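Enoyl-CoA hydratase/isomerase (Pseudomonas aeruginosa, PDB 3LAO) probably adds water across the conjugated double bond of an enoyl-CoA, perhaps a steroid side-chain thioester, as a homotrimeric member of the enoyl-CoA hydratase/isomerase family. Local coordinates at residues Asp128-Ala133 with Arg185-Val190; Ala132-Arg137 with Asp177-Leu182; Ala60-His65 with Leu108-Gln113; Glu67-Gly72 with Gly114-Ala119. All blocks are in the same frame, centred on the assembly; numbering follows the deposited sequence.

Contact 1: residues Asp128-Ala133 with Arg185-Val190; sequences DIAVAA and RLLTEV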
# COMPACT_ATOMS: atom_id res chain seq x y z
N ASP B 128 9.82 -12.52 0.96
CA ASP B 128 10.16 -11.30 1.69
C ASP B 128 11.25 -10.47 1.05
O ASP B 128 11.35 -9.29 1.29
CB ASP B 128 10.57 -11.72 3.06
CG ASP B 128 9.51 -12.56 3.70
OD1 ASP B 128 8.34 -12.17 3.58
OD2 ASP B 128 9.84 -13.62 4.27
N ILE B 129 12.10 -11.11 0.27
CA ILE B 129 13.15 -10.47 -0.49
C ILE B 129 13.19 -11.17 -1.83
O ILE B 129 13.17 -12.44 -1.91
CB ILE B 129 14.52 -10.69 0.11
CG1 ILE B 129 14.55 -10.26 1.59
CG2 ILE B 129 15.58 -10.01 -0.78
CD1 ILE B 129 14.35 -8.81 1.85
N ALA B 130 13.21 -10.36 -2.88
CA ALA B 130 13.22 -10.83 -4.24
C ALA B 130 14.34 -10.17 -5.02
O ALA B 130 14.38 -8.95 -5.14
CB ALA B 130 11.82 -10.58 -4.93
N VAL B 131 15.24 -10.98 -5.53
CA VAL B 131 16.31 -10.50 -6.38
C VAL B 131 16.24 -11.08 -7.79
O VAL B 131 16.13 -12.28 -7.97
CB VAL B 131 17.65 -10.89 -5.76
CG1 VAL B 131 18.79 -10.56 -6.69
CG2 VAL B 131 17.80 -10.18 -4.42
N ALA B 132 16.33 -10.21 -8.79
CA ALA B 132 16.25 -10.61 -10.19
C ALA B 132 17.48 -10.17 -11.00
O ALA B 132 18.05 -9.10 -10.77
CB ALA B 132 14.98 -10.05 -10.83
N ALA B 133 17.86 -11.02 -11.94
CA ALA B 133 18.88 -10.73 -12.93
C ALA B 133 18.35 -9.65 -13.86
O ALA B 133 17.19 -9.69 -14.26
CB ALA B 133 19.20 -12.00 -13.74
N ARG B 185 8.23 -1.91 -7.25
CA ARG B 185 8.44 -2.49 -5.91
C ARG B 185 8.09 -3.98 -5.79
O ARG B 185 7.64 -4.44 -4.74
CB ARG B 185 7.67 -1.69 -4.86
CG ARG B 185 8.28 -0.31 -4.66
CD ARG B 185 7.41 0.57 -3.76
NE ARG B 185 6.13 -0.04 -3.38
CZ ARG B 185 5.30 0.47 -2.47
NH1 ARG B 185 5.63 1.62 -1.84
NH2 ARG B 185 4.15 -0.15 -2.17
N LEU B 186 8.27 -4.72 -6.86
CA LEU B 186 8.08 -6.16 -6.80
C LEU B 186 9.41 -6.86 -6.45
O LEU B 186 9.43 -7.98 -5.99
CB LEU B 186 7.50 -6.70 -8.11
CG LEU B 186 6.31 -5.96 -8.74
CD1 LEU B 186 6.04 -6.52 -10.11
CD2 LEU B 186 5.05 -6.05 -7.93
N LEU B 187 10.52 -6.17 -6.65
CA LEU B 187 11.83 -6.76 -6.43
C LEU B 187 12.45 -5.96 -5.36
O LEU B 187 12.07 -4.81 -5.18
CB LEU B 187 12.72 -6.57 -7.65
CG LEU B 187 12.13 -7.41 -8.76
CD1 LEU B 187 12.92 -7.28 -10.05
CD2 LEU B 187 12.16 -8.81 -8.23
N THR B 188 13.42 -6.54 -4.69
CA THR B 188 14.16 -5.81 -3.69
C THR B 188 15.32 -5.20 -4.41
O THR B 188 15.72 -4.08 -4.13
CB THR B 188 14.70 -6.78 -2.61
OG1 THR B 188 13.68 -7.71 -2.23
CG2 THR B 188 15.19 -6.01 -1.38
N GLU B 189 15.87 -5.95 -5.37
CA GLU B 189 17.09 -5.53 -6.04
C GLU B 189 17.26 -6.14 -7.44
O GLU B 189 16.88 -7.29 -7.67
CB GLU B 189 18.31 -5.88 -5.18
CG GLU B 189 19.58 -5.13 -5.60
CD GLU B 189 20.76 -5.41 -4.67
OE1 GLU B 189 20.54 -5.58 -3.46
OE2 GLU B 189 21.92 -5.48 -5.15
N VAL B 190 17.84 -5.37 -8.35
CA VAL B 190 18.20 -5.91 -9.65
C VAL B 190 19.70 -6.02 -9.79
O VAL B 190 20.41 -5.06 -9.45
CB VAL B 190 17.70 -5.03 -10.75
CG1 VAL B 190 18.30 -5.51 -12.02
CG2 VAL B 190 16.17 -5.11 -10.82
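Thr-188 aims its side chain at Ile-129 and Ala-130, where strand 189-191 joins strand 129-133 in parallel at the border of the crotonase-fold sheet. The side chains of Thr-188 and Ile-129 meet at a slant, with Ile-129 CG2 3.3 Å from Thr-188 OG1. Because chi1 of -44° sets OG1 anti to the carbonyl carbon and beside its own backbone N, the hydroxyl and that N face Ala-130 together. OG1 accepts from Ala-130 N at 2.8 Å, an almost straight bond (164°), while Thr-188 N donates to Ala-130 O at 2.6 Å in the carbonyl plane. Glu-189 N adds a weak bond to the same oxygen. Threonine suits this place: its hydroxyl stands in for a backbone carbonyl just before regular pairing begins, and it also bonds Thr-164 OG1 of the second subunit.

On the face that carries Ala-130 and Ala-132, Leu-187 straddles the two alanines. Its CD1 touches Ala-132 CB at 3.5 Å and its CD2 meets Ala-130 CB at 3.8 Å, and the small methyls leave room for the forked end, which Met-124 and Ala-181 help to cover. Val-190 shares this face with Ala-132 and packs on helix 178-183. Glu-189 lies beside Val-131 on the reverse face, under helix 196-209, but its chain leads off to a hydrogen bond with Tyr-203. Between the backbones, Ala-132 N donates to Glu-189 O at 3.2 Å, and Val-190 CA sits 3.4 Å from Ala-132 O.

Contact 2: residues Ala132-Arg137 with Asp177-Leu182; sequences AARGTR and DADEAL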
# COMPACT_ATOMS: atom_id res chain seq x y z
N ALA B 132 16.33 -10.21 -8.79
CA ALA B 132 16.25 -10.61 -10.19
C ALA B 132 17.48 -10.17 -11.00
O ALA B 132 18.05 -9.10 -10.77
CB ALA B 132 14.98 -10.05 -10.83
N ALA B 133 17.86 -11.02 -11.94
CA ALA B 133 18.88 -10.73 -12.93
C ALA B 133 18.35 -9.65 -13.86
O ALA B 133 17.19 -9.69 -14.26
CB ALA B 133 19.20 -12.00 -13.74
N ARG B 134 19.18 -8.66 -14.16
CA ARG B 134 18.87 -7.69 -15.20
C ARG B 134 18.43 -8.44 -16.46
O ARG B 134 19.06 -9.44 -16.85
CB ARG B 134 20.10 -6.86 -15.51
CG ARG B 134 19.94 -5.84 -16.60
CD ARG B 134 20.84 -4.65 -16.30
NE ARG B 134 20.27 -3.81 -15.25
CZ ARG B 134 20.84 -3.58 -14.06
NH1 ARG B 134 22.01 -4.14 -13.75
NH2 ARG B 134 20.22 -2.79 -13.18
N GLY B 135 17.35 -7.99 -17.08
CA GLY B 135 16.89 -8.67 -18.28
C GLY B 135 15.94 -9.83 -18.05
O GLY B 135 15.51 -10.48 -18.99
N THR B 136 15.59 -10.10 -16.80
CA THR B 136 14.58 -11.09 -16.53
C THR B 136 13.26 -10.54 -17.07
O THR B 136 13.02 -9.34 -17.02
CB THR B 136 14.47 -11.34 -15.02
OG1 THR B 136 15.71 -11.88 -14.54
CG2 THR B 136 13.30 -12.27 -14.71
N ARG B 137 12.41 -11.42 -17.58
CA ARG B 137 11.18 -10.99 -18.23
C ARG B 137 9.99 -11.52 -17.48
O ARG B 137 9.96 -12.66 -17.12
CB ARG B 137 11.09 -11.57 -19.64
CG ARG B 137 12.15 -11.11 -20.62
CD ARG B 137 12.22 -12.16 -21.77
NE ARG B 137 11.23 -11.96 -22.85
CZ ARG B 137 10.72 -12.92 -23.63
NH1 ARG B 137 11.06 -14.20 -23.45
NH2 ARG B 137 9.85 -12.61 -24.59
N ASP B 177 10.32 -5.90 -17.76
CA ASP B 177 11.60 -6.47 -17.36
C ASP B 177 11.90 -6.16 -15.89
O ASP B 177 11.09 -5.52 -15.19
CB ASP B 177 12.76 -6.07 -18.30
CG ASP B 177 13.08 -4.57 -18.27
OD1 ASP B 177 12.46 -3.85 -17.47
OD2 ASP B 177 13.94 -4.12 -19.07
N ALA B 178 13.07 -6.62 -15.46
CA ALA B 178 13.53 -6.48 -14.10
C ALA B 178 13.52 -5.02 -13.62
O ALA B 178 13.21 -4.74 -12.45
CB ALA B 178 14.90 -7.06 -13.95
N ASP B 179 13.84 -4.08 -14.51
CA ASP B 179 13.94 -2.70 -14.05
C ASP B 179 12.57 -2.09 -13.77
O ASP B 179 12.39 -1.28 -12.84
CB ASP B 179 14.77 -1.85 -15.00
CG ASP B 179 16.26 -2.04 -14.77
OD1 ASP B 179 16.98 -2.39 -15.74
OD2 ASP B 179 16.72 -1.88 -13.62
N GLU B 180 11.60 -2.52 -14.58
CA GLU B 180 10.22 -2.08 -14.41
C GLU B 180 9.59 -2.74 -13.17
O GLU B 180 8.85 -2.11 -12.39
CB GLU B 180 9.45 -2.41 -15.70
CG GLU B 180 7.96 -2.04 -15.69
CD GLU B 180 7.68 -0.54 -15.75
OE1 GLU B 180 8.64 0.26 -15.72
OE2 GLU B 180 6.49 -0.17 -15.84
N ALA B 181 9.92 -4.01 -12.96
CA ALA B 181 9.49 -4.69 -11.74
C ALA B 181 10.06 -4.00 -10.45
O ALA B 181 9.33 -3.82 -9.48
CB ALA B 181 9.81 -6.18 -11.81
N LEU B 182 11.31 -3.56 -10.48
CA LEU B 182 11.89 -2.81 -9.37
C LEU B 182 11.17 -1.49 -9.16
O LEU B 182 10.90 -1.09 -8.02
CB LEU B 182 13.36 -2.55 -9.62
CG LEU B 182 14.16 -1.83 -8.53
CD1 LEU B 182 14.31 -2.71 -7.26
CD2 LEU B 182 15.54 -1.39 -9.04
O HOH W 1 16.03 -5.16 -16.59
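The first turn of helix 178-183 rests on the type II beta turn Ala-133 to Thr-136, with Ala-178 CB held 3.5 Å from Ala-133 O and 4.3 Å from Ala-132 CB. Alanine fits because only a methyl has to enter the bend. Thr-136 ties the turn from inside: its OG1 donates to Ala-133 O at 2.7 Å, an oxygen that also takes the bond from Thr-136 N. Gly-135 suits the third corner, whose phi of 88° would press a CB against the preceding carbonyl.

Strand 129-133 of the crotonase-fold sheet ends in this turn, and Asp-177 N-caps the helix facing it. The Asp-177 CG lies between the backbone N and the carbonyl carbon (chi1 65°), which turns OD1 back to receive Glu-180 N at 3.3 Å nearly along the C-O axis. Across the contact, Ala-178 N makes a weak bond to Thr-136 O.

Toward solvent, the bent chain of Arg-134 brings its guanidinium edge to Asp-179 in a long salt bridge, NE to OD1 3.6 Å, with the two planes 23° apart; the stronger partner of Arg-134 is Glu-192, which forms a salt bridge with NH1. A water bridges Gly-135 N, 3.2 Å away, and Asp-179 OD1.

Contact 3: residues Ala60-His65 with Leu108-Gln113; sequences AVLFAH and LVVAVQ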
# COMPACT_ATOMS: atom_id res chain seq x y z
N ALA B 60 14.80 -19.48 4.16
CA ALA B 60 14.77 -20.35 3.01
C ALA B 60 15.16 -19.52 1.77
O ALA B 60 14.76 -18.36 1.65
CB ALA B 60 13.38 -20.91 2.87
N VAL B 61 15.95 -20.09 0.87
CA VAL B 61 16.18 -19.42 -0.41
C VAL B 61 15.60 -20.24 -1.57
O VAL B 61 16.03 -21.39 -1.83
CB VAL B 61 17.67 -19.21 -0.67
CG1 VAL B 61 17.85 -18.48 -1.97
CG2 VAL B 61 18.30 -18.47 0.51
N LEU B 62 14.60 -19.68 -2.23
CA LEU B 62 14.01 -20.32 -3.40
C LEU B 62 14.67 -19.80 -4.65
O LEU B 62 14.70 -18.62 -4.87
CB LEU B 62 12.52 -20.03 -3.48
CG LEU B 62 11.76 -20.49 -4.74
CD1 LEU B 62 11.69 -22.02 -4.92
CD2 LEU B 62 10.38 -19.95 -4.60
N PHE B 63 15.21 -20.71 -5.47
CA PHE B 63 15.83 -20.35 -6.74
C PHE B 63 15.48 -21.42 -7.83
O PHE B 63 14.77 -22.42 -7.57
CB PHE B 63 17.35 -20.21 -6.54
CG PHE B 63 18.05 -21.52 -6.37
CD1 PHE B 63 17.97 -22.21 -5.17
CD2 PHE B 63 18.75 -22.10 -7.43
CE1 PHE B 63 18.63 -23.46 -4.99
CE2 PHE B 63 19.39 -23.37 -7.28
CZ PHE B 63 19.34 -24.03 -6.05
N ALA B 64 15.97 -21.19 -9.04
CA ALA B 64 15.70 -22.09 -10.17
C ALA B 64 17.02 -22.55 -10.78
O ALA B 64 17.92 -21.73 -11.03
CB ALA B 64 14.79 -21.42 -11.23
N HIS B 65 17.14 -23.85 -11.01
CA HIS B 65 18.23 -24.38 -11.81
C HIS B 65 17.95 -23.99 -13.25
O HIS B 65 16.78 -23.82 -13.63
CB HIS B 65 18.33 -25.88 -11.66
CG HIS B 65 18.69 -26.32 -10.27
ND1 HIS B 65 19.99 -26.31 -9.80
CD2 HIS B 65 17.92 -26.76 -9.25
CE1 HIS B 65 20.00 -26.74 -8.55
NE2 HIS B 65 18.76 -27.02 -8.19
N LEU B 108 11.32 -16.03 3.60
CA LEU B 108 11.69 -16.61 2.32
C LEU B 108 12.30 -15.55 1.43
O LEU B 108 11.79 -14.45 1.33
CB LEU B 108 10.45 -17.22 1.67
CG LEU B 108 10.59 -17.70 0.22
CD1 LEU B 108 11.43 -18.90 0.20
CD2 LEU B 108 9.21 -18.04 -0.20
N VAL B 109 13.41 -15.88 0.82
CA VAL B 109 14.09 -14.99 -0.08
C VAL B 109 14.06 -15.71 -1.42
O VAL B 109 14.20 -16.93 -1.47
CB VAL B 109 15.56 -14.81 0.33
CG1 VAL B 109 16.37 -14.19 -0.83
CG2 VAL B 109 15.66 -13.96 1.58
N VAL B 110 13.85 -14.97 -2.50
CA VAL B 110 13.79 -15.61 -3.78
C VAL B 110 14.70 -14.95 -4.81
O VAL B 110 14.77 -13.71 -4.90
CB VAL B 110 12.33 -15.69 -4.30
CG1 VAL B 110 11.77 -14.25 -4.64
CG2 VAL B 110 12.32 -16.58 -5.52
N ALA B 111 15.39 -15.79 -5.58
CA ALA B 111 16.22 -15.34 -6.72
C ALA B 111 15.61 -15.77 -8.06
O ALA B 111 15.34 -16.95 -8.26
CB ALA B 111 17.64 -15.91 -6.57
N VAL B 112 15.44 -14.83 -8.99
CA VAL B 112 14.85 -15.12 -10.30
C VAL B 112 15.67 -14.61 -11.49
O VAL B 112 16.22 -13.51 -11.46
CB VAL B 112 13.48 -14.47 -10.49
CG1 VAL B 112 12.51 -14.86 -9.38
CG2 VAL B 112 13.67 -13.04 -10.50
N GLN B 113 15.64 -15.38 -12.57
CA GLN B 113 16.38 -15.06 -13.79
C GLN B 113 15.63 -15.50 -15.03
O GLN B 113 14.87 -16.49 -15.02
CB GLN B 113 17.73 -15.77 -13.79
CG GLN B 113 17.66 -17.25 -14.23
CD GLN B 113 17.25 -18.20 -13.11
OE1 GLN B 113 16.33 -17.92 -12.33
NE2 GLN B 113 17.92 -19.37 -13.06
O HOH W 2 16.98 -18.58 -9.60
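The carboxamide of Gln-113 lies with Ala-64 O near its own plane, 5° out of it at the NE2 edge, whereas NE2 stands well above the plane of that carbonyl. Gln-113 NE2 donates to Ala-64 O at 3.1 Å and has a second hydrogen bond to Gly-66 O. A chi1 of 81° and a bend at chi2 fold the glutamine back to the partner strand. Its other end, OE1, accepts from a water. Along strand 59-64, the Phe-63 ring has Val-61 O at its edge, and its CE2 sits over one face of the His-65 ring.

Strands 59-64 and 108-112 run parallel in the middle of the crotonase-fold sheet. Val-109 N donates to Ala-60 O and Leu-62 N to Val-109 O, both at 2.9 Å, followed by Ala-111 N to Leu-62 O at 3.0 Å. Leu-62 and Val-110 stand next to each other on one face, their branches running alongside, with Leu-62 CD2 4.0 Å from Val-110 CG2; Leu-108 CD1 fills in against Ala-60 CB. Apolar groups suit this buried face, where Ala-60 and Leu-62 also touch helix 38-53.

Past Leu-62 the strands part, and Ala-64 N is 4.4 Å from Ala-111 O. The same water accepts a hydrogen bond from Ala-64 N and donates to Ala-111 O at 2.7 Å, so water and glutamine together satisfy buried backbone groups that direct pairing no longer serves.

Contact 4: residues Glu67-Gly72 with Gly114-Ala119; sequences EHFTAG and GTCWTA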
# COMPACT_ATOMS: atom_id res chain seq x y z
N GLU B 67 18.32 -21.61 -16.85
CA GLU B 67 18.39 -20.22 -17.31
C GLU B 67 17.06 -19.52 -17.07
O GLU B 67 16.93 -18.32 -17.31
CB GLU B 67 18.76 -20.17 -18.81
CG GLU B 67 20.20 -20.65 -19.13
CD GLU B 67 20.45 -20.95 -20.62
OE1 GLU B 67 19.69 -21.76 -21.22
OE2 GLU B 67 21.42 -20.40 -21.20
N HIS B 68 16.08 -20.26 -16.60
CA HIS B 68 14.72 -19.74 -16.49
C HIS B 68 14.05 -20.03 -15.19
O HIS B 68 13.90 -21.18 -14.80
CB HIS B 68 13.89 -20.28 -17.64
CG HIS B 68 14.40 -19.83 -18.98
ND1 HIS B 68 14.22 -18.54 -19.44
CD2 HIS B 68 15.14 -20.47 -19.91
CE1 HIS B 68 14.80 -18.42 -20.62
NE2 HIS B 68 15.36 -19.58 -20.93
N PHE B 69 13.61 -18.99 -14.51
CA PHE B 69 12.90 -19.19 -13.26
C PHE B 69 11.66 -20.08 -13.44
O PHE B 69 11.62 -21.19 -12.90
CB PHE B 69 12.56 -17.88 -12.59
CG PHE B 69 12.01 -18.04 -11.20
CD1 PHE B 69 12.81 -18.51 -10.19
CD2 PHE B 69 10.69 -17.73 -10.92
CE1 PHE B 69 12.30 -18.69 -8.93
CE2 PHE B 69 10.20 -17.87 -9.66
CZ PHE B 69 11.00 -18.37 -8.66
N THR B 70 10.66 -19.63 -14.20
CA THR B 70 9.55 -20.53 -14.55
C THR B 70 8.72 -20.04 -15.73
O THR B 70 8.45 -18.84 -15.86
CB THR B 70 8.58 -20.79 -13.36
OG1 THR B 70 7.58 -21.72 -13.78
CG2 THR B 70 7.89 -19.54 -12.95
N ALA B 71 8.31 -20.98 -16.60
CA ALA B 71 7.41 -20.66 -17.71
C ALA B 71 5.96 -20.67 -17.26
O ALA B 71 5.05 -20.44 -18.06
CB ALA B 71 7.61 -21.61 -18.88
N GLY B 72 5.73 -20.90 -15.96
CA GLY B 72 4.38 -20.94 -15.42
C GLY B 72 3.87 -22.37 -15.26
O GLY B 72 4.64 -23.32 -15.17
N GLY B 114 15.91 -14.79 -16.12
CA GLY B 114 15.39 -15.15 -17.43
C GLY B 114 13.91 -14.92 -17.65
O GLY B 114 13.49 -13.81 -17.98
N THR B 115 13.13 -15.98 -17.47
CA THR B 115 11.72 -16.01 -17.78
C THR B 115 10.92 -16.23 -16.51
O THR B 115 11.26 -17.07 -15.70
CB THR B 115 11.42 -17.14 -18.77
OG1 THR B 115 11.42 -16.62 -20.10
CG2 THR B 115 10.07 -17.74 -18.51
N CYS B 116 9.85 -15.46 -16.35
CA CYS B 116 9.06 -15.50 -15.12
C CYS B 116 7.57 -15.32 -15.42
O CYS B 116 6.99 -14.28 -15.12
CB CYS B 116 9.53 -14.42 -14.15
SG CYS B 116 9.02 -14.68 -12.44
N TRP B 117 6.97 -16.34 -16.01
CA TRP B 117 5.60 -16.23 -16.52
C TRP B 117 4.58 -16.45 -15.41
O TRP B 117 4.79 -17.26 -14.51
CB TRP B 117 5.37 -17.24 -17.65
CG TRP B 117 6.13 -16.92 -18.90
CD1 TRP B 117 6.47 -17.79 -19.90
CD2 TRP B 117 6.65 -15.64 -19.29
NE1 TRP B 117 7.17 -17.13 -20.88
CE2 TRP B 117 7.29 -15.81 -20.53
CE3 TRP B 117 6.63 -14.37 -18.71
CZ2 TRP B 117 7.90 -14.75 -21.21
CZ3 TRP B 117 7.24 -13.32 -19.38
CH2 TRP B 117 7.87 -13.52 -20.61
N THR B 118 3.47 -15.72 -15.48
CA THR B 118 2.26 -16.10 -14.76
C THR B 118 2.57 -16.49 -13.32
O THR B 118 2.62 -15.64 -12.44
CB THR B 118 1.53 -17.26 -15.46
OG1 THR B 118 2.11 -17.49 -16.75
CG2 THR B 118 0.05 -16.94 -15.61
N ALA B 119 2.78 -17.78 -13.10
CA ALA B 119 2.77 -18.34 -11.75
C ALA B 119 4.03 -17.95 -10.99
O ALA B 119 4.08 -18.05 -9.76
CB ALA B 119 2.62 -19.85 -11.81
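Trp-117 packs on Ala-71 where the loop 67-72 runs beside strand 115-117 of the crotonase fold; in enoyl-CoA hydratases the corresponding segments supply the backbone N-H groups of the oxyanion hole, and probably do so here. Its first side-chain atom, CB, lies 3.2 Å from Ala-71 O. CG stays near the same oxygen, which comes up at the edge of the indole, and CD1 also meets Ala-71 CB at 4.1 Å. One face of the ring carries Thr-115 CG2, offset toward the rim, and the far end of the indole reaches strand 137-139. A wide flat ring suits this position because it spans from the loop to that strand.

The backbones are joined at Thr-70, whose N donates to Thr-115 O at 3.0 Å while its O accepts from Trp-117 N at 2.9 Å. Thr-70 OG1, placed anti to the backbone N (chi1 -177°), takes Gly-72 N in an ST turn and also bonds Asn-34 O. Gly-72 has a positive phi and Thr-118 beside it, so a side chain would clash. Gly-114 is likewise pressed by Glu-67 O and His-68, leaving no room for a CB. The His-68 ring has Thr-115 CA at its edge, and its ND1 is 3.2 Å from Thr-115 CB. Cys-116 SG approaches the Phe-69 ring obliquely, 3.8 Å from CD2 and 5.0 Å from the centroid.

Overall arrangement
Contacts 3 and 1 pair neighbouring strands of one mixed sheet, in the order 59-64, 108-112, 129-133, 189-191, and their centres lie about 10 Å apart. Contact 2, its centre about 9 Å from that of contact 1, shares Ala-132 and Ala-133 with it and adds helix 178-183, which leads into strand 189-191. Contact 4 continues from contact 3, centres about 12 Å apart: strand 115-117 follows strand 108-112, and the segments of the two contacts alternate along the chain. Contacts 3 and 4 close before contacts 1 and 2 open. The central sheet is thus linked past the C-terminal ends of strands 59-64 and 108-112 to the probable oxyanion-hole segments of contact 4, and at its border to the trimer interface that contact 1 touches.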